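Local coordinates for clostripain-related protein (Bacteroides thetaiotaomicron, PDB 6N9J) that probably cleaves peptide bonds as a secreted cysteine protease of the clostripain (C11) family, at residues V92-T95 / A96-Y100; V168-Q171 / L172-R175; K221-S224 / T225-I229. All coordinates share one frame; numbering follows the deposited sequence.

All three contacts are local and sit in helix ends or loops around the central mixed sheet. Contact 1 is the final turns of helix 86-99, which leads into strand 105-110; contact 2 closes helix 166-171, between parallel strands 155-159 and 178-181. As in other clan CD peptidases, the catalytic histidine and cysteine probably follow neighbouring parallel strands, here most likely 105-110 and 155-159, so contact 2 belongs to the segment after the second of them. The centres of contacts 1 and 2 lie about 22 Å apart. Contact 3, a double turn after helix 206-221, is about 41 Å from contact 1 and 34 Å from contact 2, centre to centre, across the middle of the chain from both.

Contact 1: residues V92-T95 / A96-Y100; sequences VFTT and AFSHY
Ala96 N, Phe97 N and His99 N donate to the carbonyls of Val92, Phe93 and Thr95, the i to i+4 ladder that finishes alpha helix 86-99 before Tyr100 leaves helical geometry. The helix packs against the central sheet of this clan CD fold. Its sheet-facing side carries Phe93 and Phe97, one turn apart and pointing the same way: Phe93 CD1 meets Phe97 CE2 at 4.1 Å, and both rings reach Leu14 of strand 9-18. Two large flat apolar groups suit this side, where Phe97 also meets the ring of Tyr105. Ala96 keeps the helix close to Leu49 of strand 46-53 because it has only a methyl to place there.

The other side is polar. Ser98 OG, set beside its own backbone N (chi1 -74°), turns back along the helix and bonds Thr94 O at 2.7 Å; the backbone bond from Ser98 N to that oxygen is weak. At the next carbonyl, Thr95 O is gripped twice, by His99 N at 3.1 Å and by His99 ND1 at the same distance, the two donors arriving from opposite faces of the carbonyl plane. The second bond, in which ND1 is the donor and so carries a hydrogen, probably restrains the rotation of the imidazole. The imidazole runs alongside Thr95, whose OG1 bonds Asn91 O, while Thr95 CG2 rests 3.8 Å from His99 ND1.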
loop_
_atom_site.group_PDB
_atom_site.type_symbol
_atom_site.label_atom_id
_atom_site.label_comp_id
_atom_site.label_asym_id
_atom_site.label_seq_id
_atom_site.Cartn_x
_atom_site.Cartn_y
_atom_site.Cartn_z
ATOM N N VAL A 92 -12.337 -12.203 9.150
ATOM C CA VAL A 92 -11.056 -12.769 8.745
ATOM C C VAL A 92 -9.976 -12.417 9.757
ATOM O O VAL A 92 -9.226 -13.290 10.190
ATOM C CB VAL A 92 -10.623 -12.274 7.355
ATOM C CG1 VAL A 92 -9.209 -12.755 7.036
ATOM C CG2 VAL A 92 -11.609 -12.733 6.298
ATOM N N PHE A 93 -9.899 -11.134 10.121
ATOM C CA PHE A 93 -8.925 -10.645 11.101
ATOM C C PHE A 93 -9.040 -11.355 12.441
ATOM O O PHE A 93 -8.058 -11.827 12.987
ATOM C CB PHE A 93 -9.106 -9.145 11.358
ATOM C CG PHE A 93 -8.598 -8.254 10.253
ATOM C CD1 PHE A 93 -7.783 -8.748 9.253
ATOM C CD2 PHE A 93 -8.925 -6.903 10.237
ATOM C CE1 PHE A 93 -7.316 -7.920 8.245
ATOM C CE2 PHE A 93 -8.466 -6.068 9.223
ATOM C CZ PHE A 93 -7.653 -6.584 8.231
ATOM N N THR A 94 -10.253 -11.373 12.980
ATOM C CA THR A 94 -10.521 -11.920 14.295
ATOM C C THR A 94 -10.075 -13.375 14.370
ATOM O O THR A 94 -9.425 -13.783 15.325
ATOM C CB THR A 94 -12.012 -11.806 14.641
ATOM O OG1 THR A 94 -12.362 -10.419 14.738
ATOM C CG2 THR A 94 -12.315 -12.485 15.962
ATOM N N THR A 95 -10.405 -14.138 13.337
ATOM C CA THR A 95 -10.020 -15.541 13.249
ATOM C C THR A 95 -8.511 -15.715 13.135
ATOM O O THR A 95 -7.914 -16.537 13.831
ATOM C CB THR A 95 -10.687 -16.222 12.031
ATOM O OG1 THR A 95 -12.107 -16.101 12.129
ATOM C CG2 THR A 95 -10.316 -17.685 11.965
ATOM N N ALA A 96 -7.904 -14.944 12.238
ATOM C CA ALA A 96 -6.484 -15.073 11.947
ATOM C C ALA A 96 -5.606 -14.846 13.179
ATOM O O ALA A 96 -4.696 -15.628 13.456
ATOM C CB ALA A 96 -6.090 -14.102 10.847
ATOM N N PHE A 97 -5.869 -13.761 13.901
ATOM C CA PHE A 97 -4.983 -13.360 14.975
ATOM C C PHE A 97 -5.374 -14.005 16.290
ATOM O O PHE A 97 -4.630 -13.915 17.260
ATOM C CB PHE A 97 -4.958 -11.837 15.105
ATOM C CG PHE A 97 -4.510 -11.152 13.858
ATOM C CD1 PHE A 97 -3.245 -11.380 13.353
ATOM C CD2 PHE A 97 -5.362 -10.312 13.165
ATOM C CE1 PHE A 97 -2.831 -10.768 12.184
ATOM C CE2 PHE A 97 -4.951 -9.693 11.998
ATOM C CZ PHE A 97 -3.679 -9.929 11.508
ATOM N N SER A 98 -6.534 -14.658 16.310
ATOM C CA SER A 98 -6.938 -15.461 17.457
ATOM C C SER A 98 -6.294 -16.838 17.421
ATOM O O SER A 98 -5.850 -17.345 18.446
ATOM C CB SER A 98 -8.454 -15.616 17.519
ATOM O OG SER A 98 -9.043 -14.404 17.940
ATOM N N HIS A 99 -6.252 -17.447 16.241
ATOM C CA HIS A 99 -5.634 -18.760 16.111
ATOM C C HIS A 99 -4.121 -18.652 16.237
ATOM O O HIS A 99 -3.458 -19.597 16.633
ATOM C CB HIS A 99 -6.001 -19.417 14.774
ATOM C CG HIS A 99 -7.340 -20.081 14.772
ATOM N ND1 HIS A 99 -8.523 -19.378 14.858
ATOM C CD2 HIS A 99 -7.684 -21.391 14.709
ATOM C CE1 HIS A 99 -9.538 -20.224 14.845
ATOM N NE2 HIS A 99 -9.056 -21.452 14.755
ATOM N N TYR A 100 -3.571 -17.497 15.881
ATOM C CA TYR A 100 -2.121 -17.350 15.887
ATOM C C TYR A 100 -1.670 -16.029 16.503
ATOM O O TYR A 100 -1.204 -15.129 15.804
ATOM C CB TYR A 100 -1.582 -17.524 14.460
ATOM C CG TYR A 100 -1.838 -18.929 13.967
ATOM C CD1 TYR A 100 -0.976 -19.965 14.295
ATOM C CD2 TYR A 100 -2.973 -19.231 13.230
ATOM C CE1 TYR A 100 -1.227 -21.255 13.880
ATOM C CE2 TYR A 100 -3.235 -20.516 12.817
ATOM C CZ TYR A 100 -2.359 -21.521 13.133
ATOM O OH TYR A 100 -2.622 -22.803 12.709
#

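Contact 2: residues V168-Q171 / L172-R175; sequences VVYQ and LRNR
Just past the C-terminal end of helix 166-171, in the loop that leads to strand 178-181 of the central sheet, Arg173 folds back over Tyr170. The guanidinium lies flat on the phenol ring in an off-centre cation-pi stack, centres 4.0 Å apart and planes at 15°. Arg173 CD sits over the middle of the same face as a CH-pi contact. Arg173 CG lies between the backbone N and the carbonyl carbon (chi1 69°), and the extended chain from there runs alongside the tyrosine. Arginine suits the site because it also bonds in its own plane: NH1 reaches Tyr170 O at 2.8 Å, while Arg173 N takes that oxygen at 3.2 Å from the opposite face of the carbonyl.

On the buried side Leu172 N closes the last helical bond to Val168 O at 3.0 Å, and Leu172 CD1 packs on Val168 CG1 at 3.9 Å. Leu248 touches Tyr170 and Arg173, and Trp366 meets the tyrosine ring edge-to-face.

A leucine here, lacking the guanidinium, would probably leave Tyr170 O held by the backbone N alone of the two donors and the tyrosine ring freer to turn. Because the charge lies at a helix C-terminus, it probably also offsets the partial negative charge gathered there.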
loop_
_atom_site.group_PDB
_atom_site.type_symbol
_atom_site.label_atom_id
_atom_site.label_comp_id
_atom_site.label_asym_id
_atom_site.label_seq_id
_atom_site.Cartn_x
_atom_site.Cartn_y
_atom_site.Cartn_z
ATOM N N VAL A 168 -4.041 8.997 3.353
ATOM C CA VAL A 168 -4.351 7.629 3.754
ATOM C C VAL A 168 -3.573 7.228 4.998
ATOM O O VAL A 168 -4.133 6.718 5.963
ATOM C CB VAL A 168 -4.029 6.638 2.621
ATOM C CG1 VAL A 168 -4.260 5.199 3.077
ATOM C CG2 VAL A 168 -4.846 6.971 1.361
ATOM N N VAL A 169 -2.267 7.442 4.947
ATOM C CA VAL A 169 -1.382 7.106 6.045
ATOM C C VAL A 169 -1.741 7.905 7.313
ATOM O O VAL A 169 -1.729 7.355 8.417
ATOM C CB VAL A 169 0.097 7.340 5.654
ATOM C CG1 VAL A 169 0.994 7.118 6.838
ATOM C CG2 VAL A 169 0.505 6.412 4.502
ATOM N N TYR A 170 -2.084 9.185 7.171
ATOM C CA TYR A 170 -2.505 9.947 8.348
ATOM C C TYR A 170 -3.819 9.388 8.907
ATOM O O TYR A 170 -3.969 9.262 10.122
ATOM C CB TYR A 170 -2.655 11.450 8.051
ATOM C CG TYR A 170 -2.791 12.274 9.327
ATOM C CD1 TYR A 170 -1.665 12.714 10.015
ATOM C CD2 TYR A 170 -4.038 12.565 9.866
ATOM C CE1 TYR A 170 -1.778 13.437 11.186
ATOM C CE2 TYR A 170 -4.162 13.289 11.031
ATOM C CZ TYR A 170 -3.028 13.726 11.687
ATOM O OH TYR A 170 -3.146 14.449 12.855
ATOM N N GLN A 171 -4.758 9.040 8.026
ATOM C CA GLN A 171 -6.055 8.496 8.457
ATOM C C GLN A 171 -5.922 7.180 9.225
ATOM O O GLN A 171 -6.698 6.898 10.150
ATOM C CB GLN A 171 -6.976 8.272 7.261
ATOM C CG GLN A 171 -8.449 8.147 7.635
ATOM C CD GLN A 171 -9.135 9.495 7.884
ATOM O OE1 GLN A 171 -8.777 10.528 7.295
ATOM N NE2 GLN A 171 -10.138 9.483 8.758
ATOM N N LEU A 172 -4.937 6.380 8.822
ATOM C CA LEU A 172 -4.676 5.075 9.417
ATOM C C LEU A 172 -3.489 5.062 10.374
ATOM O O LEU A 172 -3.005 3.987 10.724
ATOM C CB LEU A 172 -4.415 4.043 8.319
ATOM C CG LEU A 172 -5.501 3.887 7.259
ATOM C CD1 LEU A 172 -5.043 2.916 6.190
ATOM C CD2 LEU A 172 -6.767 3.402 7.898
ATOM N N ARG A 173 -3.008 6.232 10.791
ATOM C CA ARG A 173 -1.732 6.306 11.519
ATOM C C ARG A 173 -1.704 5.525 12.843
ATOM O O ARG A 173 -0.636 5.071 13.273
ATOM C CB ARG A 173 -1.348 7.768 11.793
ATOM C CG ARG A 173 -2.250 8.479 12.797
ATOM C CD ARG A 173 -2.024 9.980 12.799
ATOM N NE ARG A 173 -2.867 10.658 13.783
ATOM C CZ ARG A 173 -4.163 10.899 13.615
ATOM N NH1 ARG A 173 -4.779 10.524 12.499
ATOM N NH2 ARG A 173 -4.845 11.515 14.565
ATOM N N ASN A 174 -2.858 5.365 13.484
ATOM C CA ASN A 174 -2.910 4.681 14.777
ATOM C C ASN A 174 -3.022 3.161 14.646
ATOM O O ASN A 174 -3.171 2.453 15.650
ATOM C CB ASN A 174 -4.076 5.216 15.613
ATOM C CG ASN A 174 -3.866 6.654 16.057
ATOM O OD1 ASN A 174 -2.775 7.030 16.495
ATOM N ND2 ASN A 174 -4.909 7.468 15.935
ATOM N N ARG A 175 -2.943 2.659 13.416
ATOM C CA ARG A 175 -3.104 1.227 13.164
ATOM C C ARG A 175 -1.778 0.496 12.964
ATOM O O ARG A 175 -1.717 -0.723 13.118
ATOM C CB ARG A 175 -3.988 0.999 11.936
ATOM C CG ARG A 175 -5.377 1.550 12.089
ATOM C CD ARG A 175 -6.034 0.968 13.325
ATOM N NE ARG A 175 -7.399 1.452 13.454
ATOM C CZ ARG A 175 -8.036 1.594 14.609
ATOM N NH1 ARG A 175 -9.285 2.044 14.617
ATOM N NH2 ARG A 175 -7.429 1.286 15.751
HETATM O O HOH W 1 -5.479 5.937 12.778
#

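Contact 3: residues K221-S224 / T225-I229; sequences KYNS and TGAGI
Asn223 OD1 accepts three hydrogen bonds, the shortest from Thr225 OG1 at 2.9 Å. The other two come from Thr225 N and Ala227 N, each 3.1 Å from Asn223 OD1. The hydroxyl arrives in the plane of the amide carbonyl, Thr225 N comes in tilted from it, and Ala227 N stands well above it. The bond to Thr225 N forms an Asx turn, and this is laid over a type I beta turn from Asn223 to Gly226, closed by Gly226 N to Asn223 O at 3.0 Å. Asparagine suits the first position because CG, anti to its backbone N (chi1 179°), carries the amide oxygen over the chain that follows. Threonine adds the third donor: OG1 occupies the slot between backbone N and carbonyl carbon (chi1 63°), facing the amide. Ala227 brings CB to 3.3 Å from Asn223 OD1, a small group beside a much-used acceptor.

A type II turn follows from Gly226 to Ile229, closed by Ile229 N to Gly226 O at 3.0 Å. Gly226 and Gly228 both have positive phi, which glycine adopts without strain.

The double turn lies at the surface just beyond helix 206-221. It is tied to strand 315-327 by Asn323, which bonds Tyr222 OH and Ser224 O, and to the stretch ahead of strand 239-244 by Thr235, which bonds the backbone of Asn223 and Ala227 O.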
loop_
_atom_site.group_PDB
_atom_site.type_symbol
_atom_site.label_atom_id
_atom_site.label_comp_id
_atom_site.label_asym_id
_atom_site.label_seq_id
_atom_site.Cartn_x
_atom_site.Cartn_y
_atom_site.Cartn_z
ATOM N N LYS A 221 15.410 -5.834 -13.352
ATOM C CA LYS A 221 14.920 -6.156 -14.687
ATOM C C LYS A 221 14.393 -4.905 -15.391
ATOM O O LYS A 221 13.801 -4.980 -16.468
ATOM C CB LYS A 221 13.847 -7.242 -14.623
ATOM C CG LYS A 221 12.919 -7.124 -13.443
ATOM C CD LYS A 221 11.846 -8.203 -13.486
ATOM C CE LYS A 221 12.452 -9.589 -13.612
ATOM N NZ LYS A 221 11.391 -10.647 -13.678
ATOM N N TYR A 222 14.645 -3.753 -14.780
ATOM C CA TYR A 222 14.227 -2.476 -15.332
ATOM C C TYR A 222 14.930 -2.151 -16.641
ATOM O O TYR A 222 16.138 -2.334 -16.793
ATOM C CB TYR A 222 14.477 -1.368 -14.325
ATOM C CG TYR A 222 14.317 0.041 -14.850
ATOM C CD1 TYR A 222 13.057 0.573 -15.113
ATOM C CD2 TYR A 222 15.424 0.859 -15.029
ATOM C CE1 TYR A 222 12.915 1.874 -15.569
ATOM C CE2 TYR A 222 15.289 2.160 -15.497
ATOM C CZ TYR A 222 14.035 2.659 -15.753
ATOM O OH TYR A 222 13.904 3.948 -16.202
ATOM N N ASN A 223 14.124 -1.688 -17.584
ATOM C CA ASN A 223 14.569 -1.206 -18.873
ATOM C C ASN A 223 13.983 0.199 -19.030
ATOM O O ASN A 223 12.828 0.410 -18.674
ATOM C CB ASN A 223 14.100 -2.162 -19.971
ATOM C CG ASN A 223 14.504 -1.719 -21.334
ATOM O OD1 ASN A 223 13.912 -0.798 -21.889
ATOM N ND2 ASN A 223 15.516 -2.371 -21.898
ATOM N N SER A 224 14.758 1.163 -19.524
ATOM C CA SER A 224 14.304 2.566 -19.528
ATOM C C SER A 224 13.062 2.835 -20.367
ATOM O O SER A 224 12.271 3.728 -20.054
ATOM C CB SER A 224 15.418 3.492 -20.005
ATOM O OG SER A 224 16.119 4.014 -18.894
ATOM N N THR A 225 12.906 2.070 -21.438
ATOM C CA THR A 225 11.768 2.227 -22.336
ATOM C C THR A 225 10.715 1.156 -22.062
ATOM O O THR A 225 9.795 0.964 -22.852
ATOM C CB THR A 225 12.202 2.132 -23.801
ATOM O OG1 THR A 225 12.742 0.824 -24.045
ATOM C CG2 THR A 225 13.264 3.185 -24.112
ATOM N N GLY A 226 10.869 0.447 -20.950
ATOM C CA GLY A 226 9.996 -0.670 -20.637
ATOM C C GLY A 226 9.934 -1.668 -21.781
ATOM O O GLY A 226 8.909 -2.315 -22.003
ATOM N N ALA A 227 11.031 -1.775 -22.526
ATOM C CA ALA A 227 11.099 -2.681 -23.662
ATOM C C ALA A 227 10.788 -4.106 -23.226
ATOM O O ALA A 227 11.333 -4.585 -22.232
ATOM C CB ALA A 227 12.467 -2.612 -24.305
ATOM N N GLY A 228 9.893 -4.768 -23.955
ATOM C CA GLY A 228 9.519 -6.138 -23.650
ATOM C C GLY A 228 8.705 -6.324 -22.379
ATOM O O GLY A 228 8.586 -7.443 -21.867
ATOM N N ILE A 229 8.131 -5.241 -21.864
ATOM C CA ILE A 229 7.344 -5.340 -20.642
ATOM C C ILE A 229 6.111 -6.217 -20.864
ATOM O O ILE A 229 5.468 -6.157 -21.916
ATOM C CB ILE A 229 6.916 -3.956 -20.123
ATOM C CG1 ILE A 229 6.181 -4.091 -18.790
ATOM C CG2 ILE A 229 6.058 -3.207 -21.153
ATOM C CD1 ILE A 229 5.800 -2.768 -18.190
#